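Local coordinates for Fe-regulated protein B (Neisseria meningitidis, PDB 4AIP) that probably carries iron across the outer membrane as a TonB-dependent transporter, a beta-barrel closed by an internal plug domain, at residues K120-Y132 with D327-S339. Sequence-based numbering, arbitrary orientation.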
loop_
_atom_site.group_PDB
_atom_site.type_symbol
_atom_site.label_atom_id
_atom_site.label_comp_id
_atom_site.label_asym_id
_atom_site.label_seq_id
_atom_site.Cartn_x
_atom_site.Cartn_y
_atom_site.Cartn_z
ATOM N N LYS B 120 26.667 -4.535 -9.994
ATOM C CA LYS B 120 26.251 -5.849 -10.341
ATOM C C LYS B 120 25.597 -6.444 -9.151
ATOM O O LYS B 120 26.219 -6.473 -8.088
ATOM C CB LYS B 120 27.507 -6.642 -10.704
ATOM C CG LYS B 120 28.143 -6.150 -11.978
ATOM C CD LYS B 120 29.301 -7.057 -12.422
ATOM C CE LYS B 120 30.105 -6.408 -13.573
ATOM N NZ LYS B 120 30.818 -7.428 -14.459
ATOM N N VAL B 121 24.335 -6.877 -9.265
ATOM C CA VAL B 121 23.764 -7.681 -8.184
ATOM C C VAL B 121 23.400 -8.988 -8.774
ATOM O O VAL B 121 22.855 -9.035 -9.926
ATOM C CB VAL B 121 22.631 -6.995 -7.393
ATOM C CG1 VAL B 121 22.660 -5.410 -7.557
ATOM C CG2 VAL B 121 21.314 -7.577 -7.654
ATOM N N ASP B 122 23.788 -10.038 -8.056
ATOM C CA ASP B 122 23.657 -11.421 -8.487
ATOM C C ASP B 122 24.091 -11.568 -9.959
ATOM O O ASP B 122 23.486 -12.333 -10.723
ATOM C CB ASP B 122 22.204 -11.851 -8.335
ATOM C CG ASP B 122 21.723 -11.812 -6.887
ATOM O OD1 ASP B 122 22.529 -12.122 -5.978
ATOM O OD2 ASP B 122 20.545 -11.497 -6.674
ATOM N N ASN B 123 25.104 -10.792 -10.348
ATOM C CA ASN B 123 25.674 -10.881 -11.680
ATOM C C ASN B 123 24.667 -10.511 -12.798
ATOM O O ASN B 123 24.609 -11.184 -13.828
ATOM C CB ASN B 123 26.290 -12.260 -11.936
ATOM C CG ASN B 123 27.403 -12.211 -12.986
ATOM O OD1 ASN B 123 27.933 -11.131 -13.322
ATOM N ND2 ASN B 123 27.738 -13.385 -13.539
ATOM N N ALA B 124 23.888 -9.450 -12.556
ATOM C CA ALA B 124 23.016 -8.835 -13.585
ATOM C C ALA B 124 23.185 -7.312 -13.544
ATOM O O ALA B 124 23.210 -6.709 -12.456
ATOM C CB ALA B 124 21.573 -9.215 -13.282
ATOM N N TYR B 125 23.300 -6.656 -14.698
ATOM C CA TYR B 125 23.606 -5.228 -14.686
ATOM C C TYR B 125 23.236 -4.602 -16.014
ATOM O O TYR B 125 23.466 -5.184 -17.073
ATOM C CB TYR B 125 25.084 -5.004 -14.360
ATOM C CG TYR B 125 26.080 -5.901 -15.142
ATOM C CD1 TYR B 125 26.319 -7.240 -14.754
ATOM C CD2 TYR B 125 26.793 -5.407 -16.207
ATOM C CE1 TYR B 125 27.237 -8.040 -15.406
ATOM C CE2 TYR B 125 27.721 -6.205 -16.893
ATOM C CZ TYR B 125 27.929 -7.533 -16.500
ATOM O OH TYR B 125 28.842 -8.347 -17.185
ATOM N N SER B 126 22.645 -3.415 -15.956
ATOM C CA SER B 126 22.274 -2.697 -17.146
ATOM C C SER B 126 23.356 -1.630 -17.315
ATOM O O SER B 126 24.128 -1.381 -16.350
ATOM C CB SER B 126 20.929 -2.015 -16.927
ATOM O OG SER B 126 20.677 -1.105 -18.011
ATOM N N ASP B 127 23.461 -1.006 -18.486
ATOM C CA ASP B 127 24.395 0.157 -18.551
ATOM C C ASP B 127 23.644 1.369 -19.070
ATOM O O ASP B 127 24.260 2.382 -19.398
ATOM C CB ASP B 127 25.666 -0.136 -19.382
ATOM C CG ASP B 127 25.380 -0.227 -20.906
ATOM O OD1 ASP B 127 24.191 -0.136 -21.346
ATOM O OD2 ASP B 127 26.381 -0.361 -21.662
ATOM N N SER B 128 22.318 1.242 -19.138
ATOM C CA SER B 128 21.470 2.284 -19.638
ATOM C C SER B 128 21.124 3.291 -18.542
ATOM O O SER B 128 21.392 3.042 -17.379
ATOM C CB SER B 128 20.209 1.633 -20.220
ATOM O OG SER B 128 20.504 0.958 -21.429
ATOM N N GLN B 129 20.455 4.384 -18.897
ATOM C CA GLN B 129 19.980 5.302 -17.873
ATOM C C GLN B 129 18.608 5.863 -18.205
ATOM O O GLN B 129 18.119 5.737 -19.337
ATOM C CB GLN B 129 21.003 6.420 -17.648
ATOM C CG GLN B 129 21.112 7.357 -18.837
ATOM C CD GLN B 129 22.194 8.425 -18.640
ATOM O OE1 GLN B 129 22.499 8.829 -17.521
ATOM N NE2 GLN B 129 22.750 8.893 -19.725
ATOM N N ILE B 130 17.988 6.482 -17.216
ATOM C CA ILE B 130 16.660 7.019 -17.366
ATOM C C ILE B 130 16.770 8.430 -17.845
ATOM O O ILE B 130 16.126 8.804 -18.815
ATOM C CB ILE B 130 15.928 7.012 -16.016
ATOM C CG1 ILE B 130 15.686 5.573 -15.600
ATOM C CG2 ILE B 130 14.643 7.894 -16.070
ATOM C CD1 ILE B 130 15.250 5.455 -14.238
ATOM N N LEU B 131 17.587 9.215 -17.139
ATOM C CA LEU B 131 17.800 10.640 -17.402
ATOM C C LEU B 131 19.109 11.039 -16.793
ATOM O O LEU B 131 19.468 10.605 -15.707
ATOM C CB LEU B 131 16.697 11.484 -16.793
ATOM C CG LEU B 131 16.709 12.946 -17.267
ATOM C CD1 LEU B 131 16.354 13.046 -18.776
ATOM C CD2 LEU B 131 15.781 13.827 -16.420
ATOM N N TYR B 132 19.834 11.904 -17.479
ATOM C CA TYR B 132 21.187 12.225 -17.040
ATOM C C TYR B 132 21.200 13.218 -15.849
ATOM O O TYR B 132 22.234 13.479 -15.277
ATOM C CB TYR B 132 21.975 12.744 -18.228
ATOM C CG TYR B 132 21.635 14.156 -18.559
ATOM C CD1 TYR B 132 20.536 14.465 -19.420
ATOM C CD2 TYR B 132 22.376 15.219 -17.989
ATOM C CE1 TYR B 132 20.215 15.796 -19.723
ATOM C CE2 TYR B 132 22.064 16.526 -18.284
ATOM C CZ TYR B 132 20.995 16.812 -19.149
ATOM O OH TYR B 132 20.705 18.129 -19.425
ATOM N N ASP B 327 29.192 -22.098 -13.478
ATOM C CA ASP B 327 28.265 -21.096 -12.967
ATOM C C ASP B 327 27.493 -20.545 -14.088
ATOM O O ASP B 327 28.088 -20.149 -15.125
ATOM C CB ASP B 327 29.027 -19.932 -12.395
ATOM C CG ASP B 327 29.413 -20.194 -11.026
ATOM O OD1 ASP B 327 29.939 -21.306 -10.758
ATOM O OD2 ASP B 327 29.177 -19.303 -10.181
ATOM N N ALA B 328 26.191 -20.439 -13.865
ATOM C CA ALA B 328 25.377 -19.851 -14.876
ATOM C C ALA B 328 24.281 -19.068 -14.177
ATOM O O ALA B 328 24.025 -19.290 -12.987
ATOM C CB ALA B 328 24.831 -20.925 -15.805
ATOM N N ASN B 329 23.619 -18.214 -14.943
ATOM C CA ASN B 329 22.826 -17.100 -14.448
ATOM C C ASN B 329 21.986 -16.808 -15.732
ATOM O O ASN B 329 22.531 -16.808 -16.838
ATOM C CB ASN B 329 23.835 -15.945 -14.159
ATOM C CG ASN B 329 23.201 -14.664 -13.836
ATOM O OD1 ASN B 329 22.185 -14.632 -13.219
ATOM N ND2 ASN B 329 23.828 -13.592 -14.160
ATOM N N ALA B 330 20.678 -16.635 -15.591
ATOM C CA ALA B 330 19.849 -16.047 -16.663
ATOM C C ALA B 330 18.884 -15.181 -15.915
ATOM O O ALA B 330 18.351 -15.588 -14.894
ATOM C CB ALA B 330 19.097 -17.122 -17.462
ATOM N N TYR B 331 18.655 -13.973 -16.383
ATOM C CA TYR B 331 17.901 -13.064 -15.566
ATOM C C TYR B 331 17.131 -12.139 -16.447
ATOM O O TYR B 331 17.398 -12.051 -17.629
ATOM C CB TYR B 331 18.866 -12.216 -14.714
ATOM C CG TYR B 331 19.847 -11.327 -15.472
ATOM C CD1 TYR B 331 19.496 -10.045 -15.842
ATOM C CD2 TYR B 331 21.137 -11.776 -15.771
ATOM C CE1 TYR B 331 20.383 -9.218 -16.532
ATOM C CE2 TYR B 331 22.035 -10.962 -16.423
ATOM C CZ TYR B 331 21.645 -9.693 -16.803
ATOM O OH TYR B 331 22.536 -8.905 -17.430
ATOM N N VAL B 332 16.219 -11.396 -15.836
ATOM C CA VAL B 332 15.547 -10.263 -16.497
ATOM C C VAL B 332 15.467 -9.107 -15.513
ATOM O O VAL B 332 14.909 -9.258 -14.450
ATOM C CB VAL B 332 14.139 -10.657 -17.039
ATOM C CG1 VAL B 332 13.350 -11.354 -15.988
ATOM C CG2 VAL B 332 13.360 -9.495 -17.538
ATOM N N LEU B 333 16.057 -7.969 -15.882
ATOM C CA LEU B 333 16.225 -6.827 -15.030
ATOM C C LEU B 333 15.346 -5.767 -15.637
ATOM O O LEU B 333 15.375 -5.552 -16.883
ATOM C CB LEU B 333 17.666 -6.375 -15.136
ATOM C CG LEU B 333 18.464 -5.786 -13.996
ATOM C CD1 LEU B 333 19.807 -5.401 -14.569
ATOM C CD2 LEU B 333 17.789 -4.591 -13.386
ATOM N N GLU B 334 14.576 -5.116 -14.769
ATOM C CA GLU B 334 13.670 -4.051 -15.185
ATOM C C GLU B 334 13.983 -2.813 -14.458
ATOM O O GLU B 334 14.125 -2.830 -13.216
ATOM C CB GLU B 334 12.234 -4.353 -14.832
ATOM C CG GLU B 334 11.666 -5.502 -15.579
ATOM C CD GLU B 334 11.210 -5.144 -17.040
ATOM O OE1 GLU B 334 11.006 -3.916 -17.366
ATOM O OE2 GLU B 334 11.019 -6.141 -17.815
ATOM N N LYS B 335 14.065 -1.733 -15.220
ATOM C CA LYS B 335 14.230 -0.452 -14.627
ATOM C C LYS B 335 13.075 0.430 -15.023
ATOM O O LYS B 335 12.760 0.623 -16.222
ATOM C CB LYS B 335 15.530 0.169 -15.012
ATOM C CG LYS B 335 16.044 0.868 -13.781
ATOM C CD LYS B 335 17.507 1.233 -13.791
ATOM C CE LYS B 335 18.036 0.717 -15.104
ATOM N NZ LYS B 335 19.319 0.072 -15.275
ATOM N N GLU B 336 12.423 0.976 -14.021
ATOM C CA GLU B 336 11.274 1.801 -14.299
ATOM C C GLU B 336 11.276 3.152 -13.724
ATOM O O GLU B 336 11.792 3.371 -12.616
ATOM C CB GLU B 336 10.041 1.152 -13.787
ATOM C CG GLU B 336 9.472 0.382 -14.805
ATOM C CD GLU B 336 8.155 -0.227 -14.382
ATOM O OE1 GLU B 336 7.122 0.525 -14.382
ATOM O OE2 GLU B 336 8.180 -1.452 -14.079
ATOM N N ARG B 337 10.678 4.043 -14.499
ATOM C CA ARG B 337 10.263 5.303 -13.989
ATOM C C ARG B 337 8.767 5.484 -14.231
ATOM O O ARG B 337 8.233 5.367 -15.358
ATOM C CB ARG B 337 11.084 6.454 -14.561
ATOM C CG ARG B 337 10.653 7.808 -14.083
ATOM C CD ARG B 337 11.195 8.855 -15.022
ATOM N NE ARG B 337 10.930 10.212 -14.562
ATOM C CZ ARG B 337 9.885 10.931 -14.943
ATOM N NH1 ARG B 337 8.998 10.440 -15.820
ATOM N NH2 ARG B 337 9.746 12.153 -14.483
ATOM N N TYR B 338 8.091 5.755 -13.136
ATOM C CA TYR B 338 6.701 6.147 -13.171
ATOM C C TYR B 338 6.532 7.567 -12.582
ATOM O O TYR B 338 7.015 7.871 -11.483
ATOM C CB TYR B 338 5.872 5.152 -12.345
ATOM C CG TYR B 338 4.460 5.631 -12.161
ATOM C CD1 TYR B 338 3.472 5.462 -13.179
ATOM C CD2 TYR B 338 4.109 6.316 -11.007
ATOM C CE1 TYR B 338 2.158 5.949 -12.998
ATOM C CE2 TYR B 338 2.793 6.790 -10.817
ATOM C CZ TYR B 338 1.841 6.608 -11.799
ATOM O OH TYR B 338 0.557 7.092 -11.590
ATOM N N SER B 339 5.808 8.402 -13.296
ATOM C CA SER B 339 5.485 9.704 -12.798
ATOM C C SER B 339 3.994 9.879 -12.864
ATOM O O SER B 339 3.381 9.480 -13.858
ATOM C CB SER B 339 6.163 10.736 -13.669
ATOM O OG SER B 339 5.463 11.964 -13.612
#
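The methyl of Ala-124 sits over one face of the Tyr-331 ring, close to its centre, in a CH-pi contact. The tyrosine reaches it with chi1 at 62°, CG lying between the backbone N and the carbonyl carbon, which stands the ring up from the barrel strand. Next along that strand, Leu-333 lays its CD1 against the plug backbone, 3.7 Å from Tyr-125 N and the same distance from Ser-126 N. Lys-335 then bends at an eclipsed chi3 (-1°), an unusual shape that makes the placement of its end uncertain; NZ is modelled 3.3 Å from Ser-126 OG, at an angle too poor for a hydrogen bond. Further on, Ile-130 crosses Arg-337 at a slant, its CG2 3.7 Å from Arg-337 CD. The aliphatic part of the arginine makes this contact; its guanidinium is engaged beyond, in a salt bridge with Asp-342.

Behind this first shell, a type I' turn from Val-121 to Ala-124 presents the alanine, closed by Ala-124 N bonding to Val-121 O at 2.9 Å. Ser-126 OG accepts from Ser-128 N (3.1 Å, 167°), an ST turn that holds the serine oxygen in place. Tyr-125 points back into the plug, where its OH bonds to Ile-160 N, while Asp-127 forms a salt bridge with Lys-439 of another barrel strand. Asn-310 of the adjoining strand 302-318 touches both Ala-124 and Tyr-331.

This is the plug lying against the inner wall of a TonB-dependent receptor barrel. Barrel side chains pack against plug side chains and backbone, compatible with a plug thought to rearrange during TonB-dependent transport.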